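Local coordinates for alanine racemase (Enterococcus faecalis, PDB 3E6E), which belongs to the alanine racemase family, whose dimeric enzymes join an N-terminal TIM-barrel domain to a C-terminal domain rich in beta strands, at residues A[6-11]-A[250-255]; A[16-21]-A[226-231]; A[172-177]-A[234-239]; A[292-297]-A[349-354]. The protein carries 1 engineered substitution. All coordinates share one frame; numbering follows the deposited sequence.

Contact 1. Residues A[6-11]-A[250-255]; sequences HRPTRL and TSELIH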
loop_
_atom_site.group_PDB
_atom_site.type_symbol
_atom_site.label_atom_id
_atom_site.label_comp_id
_atom_site.label_asym_id
_atom_site.label_seq_id
_atom_site.Cartn_x
_atom_site.Cartn_y
_atom_site.Cartn_z
ATOM N N HIS A 6 0.747 14.691 11.376
ATOM C CA HIS A 6 -0.040 15.909 11.463
ATOM C C HIS A 6 -1.419 15.798 10.843
ATOM O O HIS A 6 -2.028 16.802 10.468
ATOM C CB HIS A 6 0.751 17.080 10.869
ATOM C CG HIS A 6 2.022 17.354 11.611
ATOM N ND1 HIS A 6 3.227 16.782 11.261
ATOM C CD2 HIS A 6 2.248 18.027 12.766
ATOM C CE1 HIS A 6 4.138 17.086 12.168
ATOM N NE2 HIS A 6 3.571 17.839 13.095
ATOM N N ARG A 7 -1.913 14.566 10.765
ATOM C CA ARG A 7 -3.227 14.268 10.219
ATOM C C ARG A 7 -3.851 13.290 11.199
ATOM O O ARG A 7 -3.266 12.263 11.515
ATOM C CB ARG A 7 -3.095 13.625 8.844
ATOM C CG ARG A 7 -4.413 13.150 8.263
ATOM C CD ARG A 7 -4.228 12.433 6.931
ATOM N NE ARG A 7 -3.414 11.233 7.067
ATOM C CZ ARG A 7 -3.298 10.300 6.131
ATOM N NH1 ARG A 7 -3.949 10.434 4.984
ATOM N NH2 ARG A 7 -2.544 9.226 6.347
ATOM N N PRO A 8 -5.051 13.595 11.701
ATOM C CA PRO A 8 -5.700 12.692 12.655
ATOM C C PRO A 8 -5.956 11.238 12.197
ATOM O O PRO A 8 -6.471 10.422 12.971
ATOM C CB PRO A 8 -6.991 13.436 13.002
ATOM C CG PRO A 8 -7.286 14.202 11.740
ATOM C CD PRO A 8 -5.926 14.731 11.360
ATOM N N THR A 9 -5.611 10.894 10.963
ATOM C CA THR A 9 -5.851 9.526 10.522
ATOM C C THR A 9 -4.794 8.624 11.142
ATOM O O THR A 9 -3.621 8.694 10.771
ATOM C CB THR A 9 -5.784 9.403 8.997
ATOM O OG1 THR A 9 -6.690 10.344 8.409
ATOM C CG2 THR A 9 -6.187 8.001 8.556
ATOM N N ARG A 10 -5.217 7.770 12.075
ATOM C CA ARG A 10 -4.302 6.865 12.776
ATOM C C ARG A 10 -4.658 5.378 12.736
ATOM O O ARG A 10 -5.829 4.992 12.602
ATOM C CB ARG A 10 -4.182 7.277 14.243
ATOM C CG ARG A 10 -3.676 8.682 14.444
ATOM C CD ARG A 10 -3.250 8.914 15.890
ATOM N NE ARG A 10 -2.494 10.154 16.044
ATOM C CZ ARG A 10 -1.569 10.571 15.181
ATOM N NH1 ARG A 10 -1.291 9.853 14.099
ATOM N NH2 ARG A 10 -0.917 11.704 15.395
ATOM N N LEU A 11 -3.631 4.547 12.890
ATOM C CA LEU A 11 -3.790 3.087 12.887
ATOM C C LEU A 11 -3.376 2.549 14.278
ATOM O O LEU A 11 -2.197 2.344 14.534
ATOM C CB LEU A 11 -2.901 2.508 11.771
ATOM C CG LEU A 11 -3.231 1.227 10.997
ATOM C CD1 LEU A 11 -4.700 1.149 10.604
ATOM C CD2 LEU A 11 -2.350 1.206 9.755
ATOM N N THR A 250 -8.666 4.561 12.831
ATOM C CA THR A 250 -9.514 5.725 13.078
ATOM C C THR A 250 -9.052 6.957 12.331
ATOM O O THR A 250 -7.965 6.997 11.749
ATOM C CB THR A 250 -9.540 6.113 14.574
ATOM O OG1 THR A 250 -8.192 6.211 15.056
ATOM C CG2 THR A 250 -10.332 5.108 15.405
ATOM N N SER A 251 -9.902 7.972 12.362
ATOM C CA SER A 251 -9.608 9.254 11.742
ATOM C C SER A 251 -10.633 10.193 12.349
ATOM O O SER A 251 -11.190 9.894 13.410
ATOM C CB SER A 251 -9.787 9.184 10.227
ATOM O OG SER A 251 -9.263 10.347 9.604
ATOM N N GLU A 252 -10.887 11.323 11.702
ATOM C CA GLU A 252 -11.889 12.248 12.224
ATOM C C GLU A 252 -12.364 13.252 11.190
ATOM O O GLU A 252 -11.654 13.575 10.241
ATOM C CB GLU A 252 -11.358 12.982 13.467
ATOM C CG GLU A 252 -10.303 14.038 13.208
ATOM C CD GLU A 252 -9.690 14.575 14.501
ATOM O OE1 GLU A 252 -9.081 15.672 14.483
ATOM O OE2 GLU A 252 -9.812 13.891 15.540
ATOM N N LEU A 253 -13.589 13.729 11.398
ATOM C CA LEU A 253 -14.224 14.706 10.530
ATOM C C LEU A 253 -13.432 16.002 10.507
ATOM O O LEU A 253 -13.166 16.586 11.552
ATOM C CB LEU A 253 -15.633 14.981 11.034
ATOM C CG LEU A 253 -16.602 13.821 10.854
ATOM C CD1 LEU A 253 -17.897 14.119 11.555
ATOM C CD2 LEU A 253 -16.825 13.580 9.375
ATOM N N ILE A 254 -13.048 16.439 9.314
ATOM C CA ILE A 254 -12.295 17.676 9.165
ATOM C C ILE A 254 -13.130 18.720 8.419
ATOM O O ILE A 254 -12.756 19.889 8.353
ATOM C CB ILE A 254 -10.957 17.443 8.405
ATOM C CG1 ILE A 254 -11.224 16.966 6.980
ATOM C CG2 ILE A 254 -10.119 16.397 9.134
ATOM C CD1 ILE A 254 -9.961 16.840 6.159
ATOM N N HIS A 255 -14.263 18.291 7.862
ATOM C CA HIS A 255 -15.168 19.179 7.131
ATOM C C HIS A 255 -16.611 18.679 7.231
ATOM O O HIS A 255 -16.869 17.476 7.097
ATOM C CB HIS A 255 -14.787 19.268 5.654
ATOM C CG HIS A 255 -15.487 20.369 4.918
ATOM N ND1 HIS A 255 -15.895 20.250 3.604
ATOM C CD2 HIS A 255 -15.806 21.632 5.294
ATOM C CE1 HIS A 255 -16.432 21.388 3.204
ATOM N NE2 HIS A 255 -16.391 22.244 4.211
#

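Contact 2. Residues A[16-21]-A[226-231]; sequences QAITEN and AMYGLN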
loop_
_atom_site.group_PDB
_atom_site.type_symbol
_atom_site.label_atom_id
_atom_site.label_comp_id
_atom_site.label_asym_id
_atom_site.label_seq_id
_atom_site.Cartn_x
_atom_site.Cartn_y
_atom_site.Cartn_z
ATOM N N GLN A 16 -0.922 -5.967 23.451
ATOM C CA GLN A 16 -1.387 -6.897 24.481
ATOM C C GLN A 16 -2.151 -8.038 23.820
ATOM O O GLN A 16 -2.006 -9.200 24.198
ATOM C CB GLN A 16 -2.323 -6.189 25.472
ATOM C CG GLN A 16 -1.746 -4.942 26.162
ATOM C CD GLN A 16 -2.830 -4.004 26.741
ATOM O OE1 GLN A 16 -3.659 -4.408 27.572
ATOM N NE2 GLN A 16 -2.817 -2.745 26.295
ATOM N N ALA A 17 -2.973 -7.694 22.831
ATOM C CA ALA A 17 -3.773 -8.682 22.114
ATOM C C ALA A 17 -2.922 -9.707 21.349
ATOM O O ALA A 17 -3.240 -10.903 21.359
ATOM C CB ALA A 17 -4.735 -7.976 21.163
ATOM N N ILE A 18 -1.858 -9.247 20.686
ATOM C CA ILE A 18 -0.965 -10.146 19.944
ATOM C C ILE A 18 -0.364 -11.165 20.944
ATOM O O ILE A 18 -0.323 -12.374 20.685
ATOM C CB ILE A 18 0.172 -9.347 19.237
ATOM C CG1 ILE A 18 -0.426 -8.364 18.235
ATOM C CG2 ILE A 18 1.115 -10.283 18.494
ATOM C CD1 ILE A 18 0.608 -7.555 17.537
ATOM N N THR A 19 0.074 -10.660 22.095
ATOM C CA THR A 19 0.633 -11.487 23.160
ATOM C C THR A 19 -0.379 -12.568 23.553
ATOM O O THR A 19 -0.059 -13.753 23.657
ATOM C CB THR A 19 0.912 -10.651 24.455
ATOM O OG1 THR A 19 1.880 -9.627 24.198
ATOM C CG2 THR A 19 1.417 -11.559 25.569
ATOM N N GLU A 20 -1.609 -12.134 23.791
ATOM C CA GLU A 20 -2.677 -13.026 24.211
ATOM C C GLU A 20 -3.034 -14.050 23.147
ATOM O O GLU A 20 -3.342 -15.199 23.463
ATOM C CB GLU A 20 -3.895 -12.188 24.615
ATOM C CG GLU A 20 -5.179 -12.964 24.832
ATOM C CD GLU A 20 -6.341 -12.049 25.204
ATOM O OE1 GLU A 20 -7.509 -12.509 25.100
ATOM O OE2 GLU A 20 -6.081 -10.878 25.603
ATOM N N ASN A 21 -2.999 -13.646 21.884
ATOM C CA ASN A 21 -3.319 -14.589 20.821
ATOM C C ASN A 21 -2.205 -15.643 20.802
ATOM O O ASN A 21 -2.449 -16.841 20.595
ATOM C CB ASN A 21 -3.399 -13.870 19.468
ATOM C CG ASN A 21 -4.552 -12.879 19.389
ATOM O OD1 ASN A 21 -4.598 -12.039 18.489
ATOM N ND2 ASN A 21 -5.490 -12.974 20.324
ATOM N N ALA A 226 -3.246 -15.407 12.792
ATOM C CA ALA A 226 -3.997 -15.580 14.010
ATOM C C ALA A 226 -3.389 -14.799 15.168
ATOM O O ALA A 226 -4.107 -14.381 16.071
ATOM C CB ALA A 226 -4.098 -17.041 14.357
ATOM N N MET A 227 -2.079 -14.575 15.159
ATOM C CA MET A 227 -1.504 -13.841 16.285
ATOM C C MET A 227 -1.884 -12.364 16.230
ATOM O O MET A 227 -1.536 -11.584 17.116
ATOM C CB MET A 227 0.024 -14.030 16.373
ATOM C CG MET A 227 0.870 -13.393 15.310
ATOM S SD MET A 227 2.628 -13.865 15.597
ATOM C CE MET A 227 3.475 -12.769 14.401
ATOM N N TYR A 228 -2.624 -12.002 15.185
ATOM C CA TYR A 228 -3.098 -10.637 14.994
ATOM C C TYR A 228 -4.614 -10.595 15.218
ATOM O O TYR A 228 -5.247 -9.554 15.063
ATOM C CB TYR A 228 -2.755 -10.158 13.588
ATOM C CG TYR A 228 -1.275 -10.215 13.260
ATOM C CD1 TYR A 228 -0.377 -9.299 13.806
ATOM C CD2 TYR A 228 -0.774 -11.192 12.397
ATOM C CE1 TYR A 228 0.987 -9.355 13.500
ATOM C CE2 TYR A 228 0.590 -11.259 12.083
ATOM C CZ TYR A 228 1.464 -10.342 12.635
ATOM O OH TYR A 228 2.806 -10.414 12.307
ATOM N N GLY A 229 -5.180 -11.742 15.583
ATOM C CA GLY A 229 -6.604 -11.846 15.854
ATOM C C GLY A 229 -7.532 -11.982 14.657
ATOM O O GLY A 229 -8.718 -11.641 14.747
ATOM N N LEU A 230 -7.022 -12.487 13.539
ATOM C CA LEU A 230 -7.854 -12.613 12.358
ATOM C C LEU A 230 -8.061 -14.048 11.929
ATOM O O LEU A 230 -7.101 -14.798 11.737
ATOM C CB LEU A 230 -7.239 -11.805 11.222
ATOM C CG LEU A 230 -6.977 -10.351 11.629
ATOM C CD1 LEU A 230 -6.235 -9.632 10.535
ATOM C CD2 LEU A 230 -8.300 -9.667 11.945
ATOM N N ASN A 231 -9.329 -14.421 11.780
ATOM C CA ASN A 231 -9.702 -15.770 11.380
ATOM C C ASN A 231 -8.969 -16.135 10.104
ATOM O O ASN A 231 -9.316 -15.666 9.032
ATOM C CB ASN A 231 -11.196 -15.850 11.144
ATOM C CG ASN A 231 -11.637 -17.234 10.793
ATOM O OD1 ASN A 231 -11.024 -17.901 9.954
ATOM N ND2 ASN A 231 -12.710 -17.688 11.424
#

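Contact 3. Residues A[172-177]-A[234-239]; sequences TADEID and GNKLAP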
loop_
_atom_site.group_PDB
_atom_site.type_symbol
_atom_site.label_atom_id
_atom_site.label_comp_id
_atom_site.label_asym_id
_atom_site.label_seq_id
_atom_site.Cartn_x
_atom_site.Cartn_y
_atom_site.Cartn_z
ATOM N N THR A 172 -4.245 -25.423 1.423
ATOM C CA THR A 172 -5.675 -25.571 1.686
ATOM C C THR A 172 -6.021 -25.869 3.134
ATOM O O THR A 172 -7.103 -26.367 3.412
ATOM C CB THR A 172 -6.280 -26.714 0.836
ATOM O OG1 THR A 172 -5.563 -27.928 1.094
ATOM C CG2 THR A 172 -6.183 -26.385 -0.637
ATOM N N ALA A 173 -5.120 -25.554 4.057
ATOM C CA ALA A 173 -5.352 -25.836 5.474
ATOM C C ALA A 173 -6.542 -25.109 6.075
ATOM O O ALA A 173 -7.099 -25.559 7.072
ATOM C CB ALA A 173 -4.107 -25.514 6.277
ATOM N N ASP A 174 -6.931 -23.983 5.488
ATOM C CA ASP A 174 -8.063 -23.235 6.026
ATOM C C ASP A 174 -9.357 -23.591 5.312
ATOM O O ASP A 174 -10.374 -22.927 5.497
ATOM C CB ASP A 174 -7.812 -21.730 5.911
ATOM C CG ASP A 174 -7.813 -21.247 4.474
ATOM O OD1 ASP A 174 -7.082 -21.822 3.636
ATOM O OD2 ASP A 174 -8.547 -20.289 4.175
ATOM N N GLU A 175 -9.319 -24.647 4.505
ATOM C CA GLU A 175 -10.498 -25.077 3.758
ATOM C C GLU A 175 -11.272 -26.168 4.502
ATOM O O GLU A 175 -10.682 -27.001 5.186
ATOM C CB GLU A 175 -10.071 -25.587 2.384
ATOM C CG GLU A 175 -10.991 -25.182 1.233
ATOM C CD GLU A 175 -10.736 -23.762 0.741
ATOM O OE1 GLU A 175 -9.560 -23.408 0.501
ATOM O OE2 GLU A 175 -11.716 -23.008 0.582
ATOM N N ILE A 176 -12.594 -26.155 4.372
ATOM C CA ILE A 176 -13.447 -27.138 5.035
ATOM C C ILE A 176 -13.090 -28.529 4.534
ATOM O O ILE A 176 -12.931 -29.459 5.322
ATOM C CB ILE A 176 -14.929 -26.883 4.727
ATOM C CG1 ILE A 176 -15.332 -25.499 5.236
ATOM C CG2 ILE A 176 -15.787 -27.974 5.340
ATOM C CD1 ILE A 176 -16.738 -25.081 4.837
ATOM N N ASP A 177 -12.982 -28.662 3.215
ATOM C CA ASP A 177 -12.624 -29.936 2.597
ATOM C C ASP A 177 -11.150 -30.200 2.915
ATOM O O ASP A 177 -10.268 -29.413 2.554
ATOM C CB ASP A 177 -12.847 -29.858 1.082
ATOM C CG ASP A 177 -12.750 -31.212 0.405
ATOM O OD1 ASP A 177 -13.099 -31.307 -0.794
ATOM O OD2 ASP A 177 -12.322 -32.174 1.070
ATOM N N GLY A 234 -11.067 -16.418 6.884
ATOM C CA GLY A 234 -12.087 -15.445 6.557
ATOM C C GLY A 234 -13.298 -15.645 7.445
ATOM O O GLY A 234 -13.392 -15.037 8.513
ATOM N N ASN A 235 -14.225 -16.496 7.000
ATOM C CA ASN A 235 -15.436 -16.798 7.758
ATOM C C ASN A 235 -15.950 -18.213 7.453
ATOM O O ASN A 235 -17.109 -18.539 7.719
ATOM C CB ASN A 235 -16.517 -15.749 7.446
ATOM C CG ASN A 235 -17.089 -15.093 8.712
ATOM O OD1 ASN A 235 -17.839 -14.111 8.641
ATOM N ND2 ASN A 235 -16.739 -15.643 9.873
ATOM N N LYS A 236 -15.075 -19.054 6.908
ATOM C CA LYS A 236 -15.439 -20.427 6.572
ATOM C C LYS A 236 -15.470 -21.361 7.785
ATOM O O LYS A 236 -16.296 -22.272 7.857
ATOM C CB LYS A 236 -14.454 -20.983 5.547
ATOM C CG LYS A 236 -14.426 -20.234 4.231
ATOM C CD LYS A 236 -13.416 -20.853 3.274
ATOM C CE LYS A 236 -12.007 -20.421 3.601
ATOM N NZ LYS A 236 -11.034 -20.908 2.589
ATOM N N LEU A 237 -14.559 -21.140 8.727
ATOM C CA LEU A 237 -14.477 -21.975 9.921
ATOM C C LEU A 237 -14.298 -21.165 11.203
ATOM O O LEU A 237 -13.697 -20.091 11.210
ATOM C CB LEU A 237 -13.300 -22.944 9.804
ATOM C CG LEU A 237 -13.335 -24.033 8.742
ATOM C CD1 LEU A 237 -12.031 -24.819 8.767
ATOM C CD2 LEU A 237 -14.502 -24.941 9.015
ATOM N N ALA A 238 -14.792 -21.707 12.305
ATOM C CA ALA A 238 -14.670 -21.025 13.578
ATOM C C ALA A 238 -13.325 -21.380 14.219
ATOM O O ALA A 238 -12.969 -22.548 14.341
ATOM C CB ALA A 238 -15.834 -21.423 14.492
ATOM N N PRO A 239 -12.544 -20.367 14.611
ATOM C CA PRO A 239 -11.254 -20.659 15.232
ATOM C C PRO A 239 -11.432 -21.559 16.431
ATOM O O PRO A 239 -12.523 -21.669 16.968
ATOM C CB PRO A 239 -10.740 -19.285 15.592
ATOM C CG PRO A 239 -11.205 -18.492 14.415
ATOM C CD PRO A 239 -12.645 -18.937 14.285
#

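Contact 4. Residues A[292-297]-A[349-354]; sequences RHLQGF and EKLETI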
loop_
_atom_site.group_PDB
_atom_site.type_symbol
_atom_site.label_atom_id
_atom_site.label_comp_id
_atom_site.label_asym_id
_atom_site.label_seq_id
_atom_site.Cartn_x
_atom_site.Cartn_y
_atom_site.Cartn_z
ATOM N N ARG A 292 -10.598 2.535 -3.500
ATOM C CA ARG A 292 -11.785 3.071 -4.135
ATOM C C ARG A 292 -13.010 2.174 -4.049
ATOM O O ARG A 292 -14.138 2.664 -4.022
ATOM C CB ARG A 292 -11.459 3.426 -5.592
ATOM C CG ARG A 292 -10.462 4.596 -5.690
ATOM C CD ARG A 292 -9.864 4.815 -7.072
ATOM N NE ARG A 292 -10.803 5.434 -7.996
ATOM C CZ ARG A 292 -11.509 4.772 -8.910
ATOM N NH1 ARG A 292 -11.375 3.455 -9.026
ATOM N NH2 ARG A 292 -12.354 5.427 -9.706
ATOM N N HIS A 293 -12.821 0.865 -3.987
ATOM C CA HIS A 293 -13.994 0.007 -3.901
ATOM C C HIS A 293 -14.634 -0.036 -2.536
ATOM O O HIS A 293 -15.468 -0.897 -2.267
ATOM C CB HIS A 293 -13.672 -1.406 -4.334
ATOM C CG HIS A 293 -13.635 -1.578 -5.814
ATOM N ND1 HIS A 293 -12.535 -1.244 -6.572
ATOM C CD2 HIS A 293 -14.571 -2.032 -6.677
ATOM C CE1 HIS A 293 -12.797 -1.489 -7.843
ATOM N NE2 HIS A 293 -14.024 -1.967 -7.933
ATOM N N LEU A 294 -14.260 0.882 -1.661
ATOM C CA LEU A 294 -14.870 0.866 -0.350
ATOM C C LEU A 294 -16.116 1.736 -0.330
ATOM O O LEU A 294 -16.752 1.891 0.720
ATOM C CB LEU A 294 -13.870 1.317 0.725
ATOM C CG LEU A 294 -12.816 0.276 1.114
ATOM C CD1 LEU A 294 -11.810 0.896 2.035
ATOM C CD2 LEU A 294 -13.465 -0.889 1.794
ATOM N N GLN A 295 -16.457 2.325 -1.477
ATOM C CA GLN A 295 -17.663 3.150 -1.555
ATOM C C GLN A 295 -18.841 2.308 -1.108
ATOM O O GLN A 295 -18.867 1.100 -1.340
ATOM C CB GLN A 295 -17.964 3.593 -2.978
ATOM C CG GLN A 295 -17.125 4.696 -3.530
ATOM C CD GLN A 295 -17.630 5.138 -4.889
ATOM O OE1 GLN A 295 -18.705 5.731 -5.012
ATOM N NE2 GLN A 295 -16.858 4.837 -5.923
ATOM N N GLY A 296 -19.829 2.947 -0.498
ATOM C CA GLY A 296 -20.999 2.212 -0.050
ATOM C C GLY A 296 -20.745 1.562 1.290
ATOM O O GLY A 296 -21.684 1.203 2.002
ATOM N N PHE A 297 -19.468 1.389 1.626
ATOM C CA PHE A 297 -19.105 0.799 2.904
ATOM C C PHE A 297 -19.456 1.892 3.917
ATOM O O PHE A 297 -19.413 3.075 3.589
ATOM C CB PHE A 297 -17.600 0.487 2.952
ATOM C CG PHE A 297 -17.210 -0.482 4.041
ATOM C CD1 PHE A 297 -17.485 -1.840 3.911
ATOM C CD2 PHE A 297 -16.568 -0.037 5.197
ATOM C CE1 PHE A 297 -17.125 -2.747 4.913
ATOM C CE2 PHE A 297 -16.206 -0.930 6.208
ATOM C CZ PHE A 297 -16.482 -2.286 6.069
ATOM N N GLU A 349 -14.254 -8.401 2.799
ATOM C CA GLU A 349 -15.399 -8.849 2.032
ATOM C C GLU A 349 -15.915 -7.780 1.084
ATOM O O GLU A 349 -16.273 -8.086 -0.049
ATOM C CB GLU A 349 -16.508 -9.335 2.964
ATOM C CG GLU A 349 -16.150 -10.658 3.598
ATOM C CD GLU A 349 -17.207 -11.178 4.533
ATOM O OE1 GLU A 349 -16.982 -12.268 5.096
ATOM O OE2 GLU A 349 -18.252 -10.515 4.719
ATOM N N LYS A 350 -15.938 -6.528 1.528
ATOM C CA LYS A 350 -16.403 -5.436 0.682
ATOM C C LYS A 350 -15.412 -5.228 -0.448
ATOM O O LYS A 350 -15.777 -4.792 -1.534
ATOM C CB LYS A 350 -16.518 -4.149 1.495
ATOM C CG LYS A 350 -16.673 -2.889 0.654
ATOM C CD LYS A 350 -18.035 -2.803 -0.025
ATOM C CE LYS A 350 -18.069 -1.651 -1.030
ATOM N NZ LYS A 350 -19.459 -1.295 -1.415
ATOM N N LEU A 351 -14.152 -5.544 -0.174
ATOM C CA LEU A 351 -13.080 -5.401 -1.151
ATOM C C LEU A 351 -12.948 -6.665 -2.017
ATOM O O LEU A 351 -12.228 -6.679 -3.011
ATOM C CB LEU A 351 -11.769 -5.099 -0.411
ATOM C CG LEU A 351 -11.113 -3.728 -0.621
ATOM C CD1 LEU A 351 -12.157 -2.664 -0.950
ATOM C CD2 LEU A 351 -10.346 -3.353 0.622
ATOM N N GLU A 352 -13.653 -7.719 -1.621
ATOM C CA GLU A 352 -13.702 -8.947 -2.406
ATOM C C GLU A 352 -12.364 -9.679 -2.370
ATOM O O GLU A 352 -11.987 -10.349 -3.331
ATOM C CB GLU A 352 -14.095 -8.641 -3.852
ATOM C CG GLU A 352 -15.516 -8.128 -4.014
ATOM C CD GLU A 352 -16.241 -8.776 -5.177
ATOM O OE1 GLU A 352 -15.620 -8.949 -6.247
ATOM O OE2 GLU A 352 -17.434 -9.114 -5.022
ATOM N N THR A 353 -11.653 -9.546 -1.256
ATOM C CA THR A 353 -10.428 -10.306 -1.033
ATOM C C THR A 353 -10.370 -10.774 0.417
ATOM O O THR A 353 -11.401 -10.946 1.066
ATOM C CB THR A 353 -9.192 -9.432 -1.317
ATOM O OG1 THR A 353 -9.223 -8.270 -0.481
ATOM C CG2 THR A 353 -9.261 -8.853 -2.722
ATOM N N ILE A 354 -9.156 -10.978 0.919
ATOM C CA ILE A 354 -8.962 -11.471 2.274
ATOM C C ILE A 354 -8.331 -10.380 3.130
ATOM O O ILE A 354 -7.625 -9.521 2.618
ATOM C CB ILE A 354 -8.066 -12.715 2.249
ATOM C CG1 ILE A 354 -6.702 -12.360 1.671
ATOM C CG2 ILE A 354 -8.746 -13.809 1.413
ATOM C CD1 ILE A 354 -5.859 -13.557 1.237
#

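Contact 1. Residues A[6-11]-A[250-255]
The ring of Pro8 lies across the side chain of Glu252, the two meeting at about a right angle. Pro8 CB comes within 3.3 Å of Glu252 CD, while Pro8 CG packs on Glu252 CG at 3.4 Å. Glu252 reaches the ring because its CG stands between the backbone N and the carbonyl carbon (chi1 73°), with the rest of the chain extended past the proline. Pro8 CG has a looser neighbour in Ile254 CG2, 4.4 Å away. Beside this overlap two hydroxyls meet: Ser251 OG donates to Thr9 OG1 over 2.8 Å, and Thr9 OG1 is also hydrogen-bonded to the carbonyl of Pro283, so it is gripped twice. The chain then settles into sheet geometry. Arg10 and Thr250 form an antiparallel hydrogen-bonded pair, with Thr250 N to Arg10 O and Arg10 N to Thr250 O both at 2.9 Å; through it strand 10-12 joins strand 249-259 of the C-terminal domain before the chain enters the barrel. One step back, the CA-H of Ser251 is directed at Pro8 O, with CA 3.6 Å from that oxygen. The Arg10 side chain turns from the pairing to a salt bridge with Glu369 on strand 368-369, the parallel neighbour of strand 10-12, and Pro8 also packs on Asp90 of the second subunit.

Contact 2. Residues A[16-21]-A[226-231]
The phenol ring of Tyr228 receives Ile18 CD1 obliquely, 4.2 Å from Tyr228 CD1, and carries Met227 CG over one face, 3.9 Å above the plane and offset toward the rim. Rings of His46 and Tyr44 stack with it as well, and its hydroxyl is hydrogen-bonded to the carbonyl of Val38, which probably helps to hold the ring in place. Ile18 delivers its terminal methyl there with an extended chain (chi2 179°), while its inner atoms crowd round the carbonyl of Met227. Ile18 CG2 is 3.3 Å from Met227 O, and the CA-H of Ile18 aims at the same oxygen, with CA 3.2 Å from Met227 O and 148° at the hydrogen. Met227 CB touches Ile18 CG2 at 4.4 Å before the rest of its side chain leads away from the helix; Met227 also packs on Val39. In the TIM-barrel domain, helix 15-28 precedes the first strand, 34-38, and segment 226-231 follows the last, 220-223; these two strands are neighbours, so the contact packs the start of the barrel against its end. About one turn further along the helix, the side chain of Asn21 lies against the 226-229 turn, its CB 3.5 Å from Ala226 O. That turn is a short 3-10 segment in which Gly229 N bonds Ala226 O over 2.9 Å. Ala226 N is held by the hydroxyl of Ser207, which with Val38 and Tyr44 lines the DCS pocket, and the Tyr228 side chain stands about 6 Å from that ligand.

Contact 3. Residues A[172-177]-A[234-239]
A single ammonium group, that of Lys236, is shared by the carboxylates of two consecutive residues, Asp174 and Glu175, in a salt-bridge network at the protein surface. Lys236 NZ lies 3.0 Å from Asp174 OD2, which it meets from well above the carboxylate plane, 59° out of it. The hydrogen bond from Lys236 NZ to Glu175 OE2, also 3.0 Å, is weak. Both chains bend to make this possible: Lys236 folds at chi3 (-79°) and Glu175 at chi2 (80°), which brings its carboxylate back toward the lysine. The shared positive charge probably eases the repulsion between the two acids. A type I turn from Thr172 to Glu175, closed by Glu175 N to Thr172 O at 3.0 Å, presents the acids side by side. Next to the charged groups Ile176 CG1 packs on Leu237 CD2 at 3.9 Å, the two side chains crossing at a slant, and Leu237 CD1 comes near Asp174 O. Segment 172-177 links barrel strand 165-167 to helix 179-193, and segment 234-239 lies between strands 220-223 and 249-259; both touch helix 207-212, Asp174 at Ala208 and Leu237 at Trp212, while Gly268 of the second subunit packs on Glu175.

Contact 4. Residues A[292-297]-A[349-354]
His293 rests its CB on Leu351 CD1 at 3.9 Å. Leu294 follows, in the short 3-10 turn, and makes the apolar centre of the contact: Leu294 CD2 is 3.5 Å from Leu351 CD1 and 3.9 Å from Lys350 CG, and Val347 extends this patch up the helix. At Gln295 the model places Lys350 NZ 2.5 Å from the carbonyl O, a very short hydrogen bond that is doubtful because the position of that oxygen is unsure. Gly296, with its positive phi of 83°, takes the third position of a type II turn running from Leu294 to Phe297. Phe297 then slides past Lys350 in the opposite direction, its CD1 3.5 Å from Lys350 CB. The lysine starts with CG anti to its backbone N (chi1 166°) and bends at chi2, so the methylenes pass the phenyl ring and the amine arrives at the turn. Arg292 N is hydrogen-bonded to Glu357 of the second subunit, and His293 packs on Leu351 of that subunit, placing the contact at the dimer interface. Helix 344-351 stops here in a Schellman motif, with Glu352 as the C-prime residue at positive phi.

Contact 2 is the buried one, a largely aliphatic and aromatic contact inside the TIM-barrel domain with a backbone carbonyl at its centre, whereas contact 3 is a surface contact resting on charge. Contacts 1 and 4 are partly buried; contact 1 brings the N-terminal strand into the sheet of the C-terminal domain by strand pairing, and contact 4 lies within that domain, a helix end packed against a turn. Strand 10-12 of contact 1 leads directly into helix 15-28 of contact 2, although the centres lie 25 Å apart. Contacts 2 and 3 share the loop after strand 220-223 and touch through a probable hydrogen bond from Asn231 to Leu237. Contacts 1, 3 and 4 also reach the second subunit; contact 2 does not.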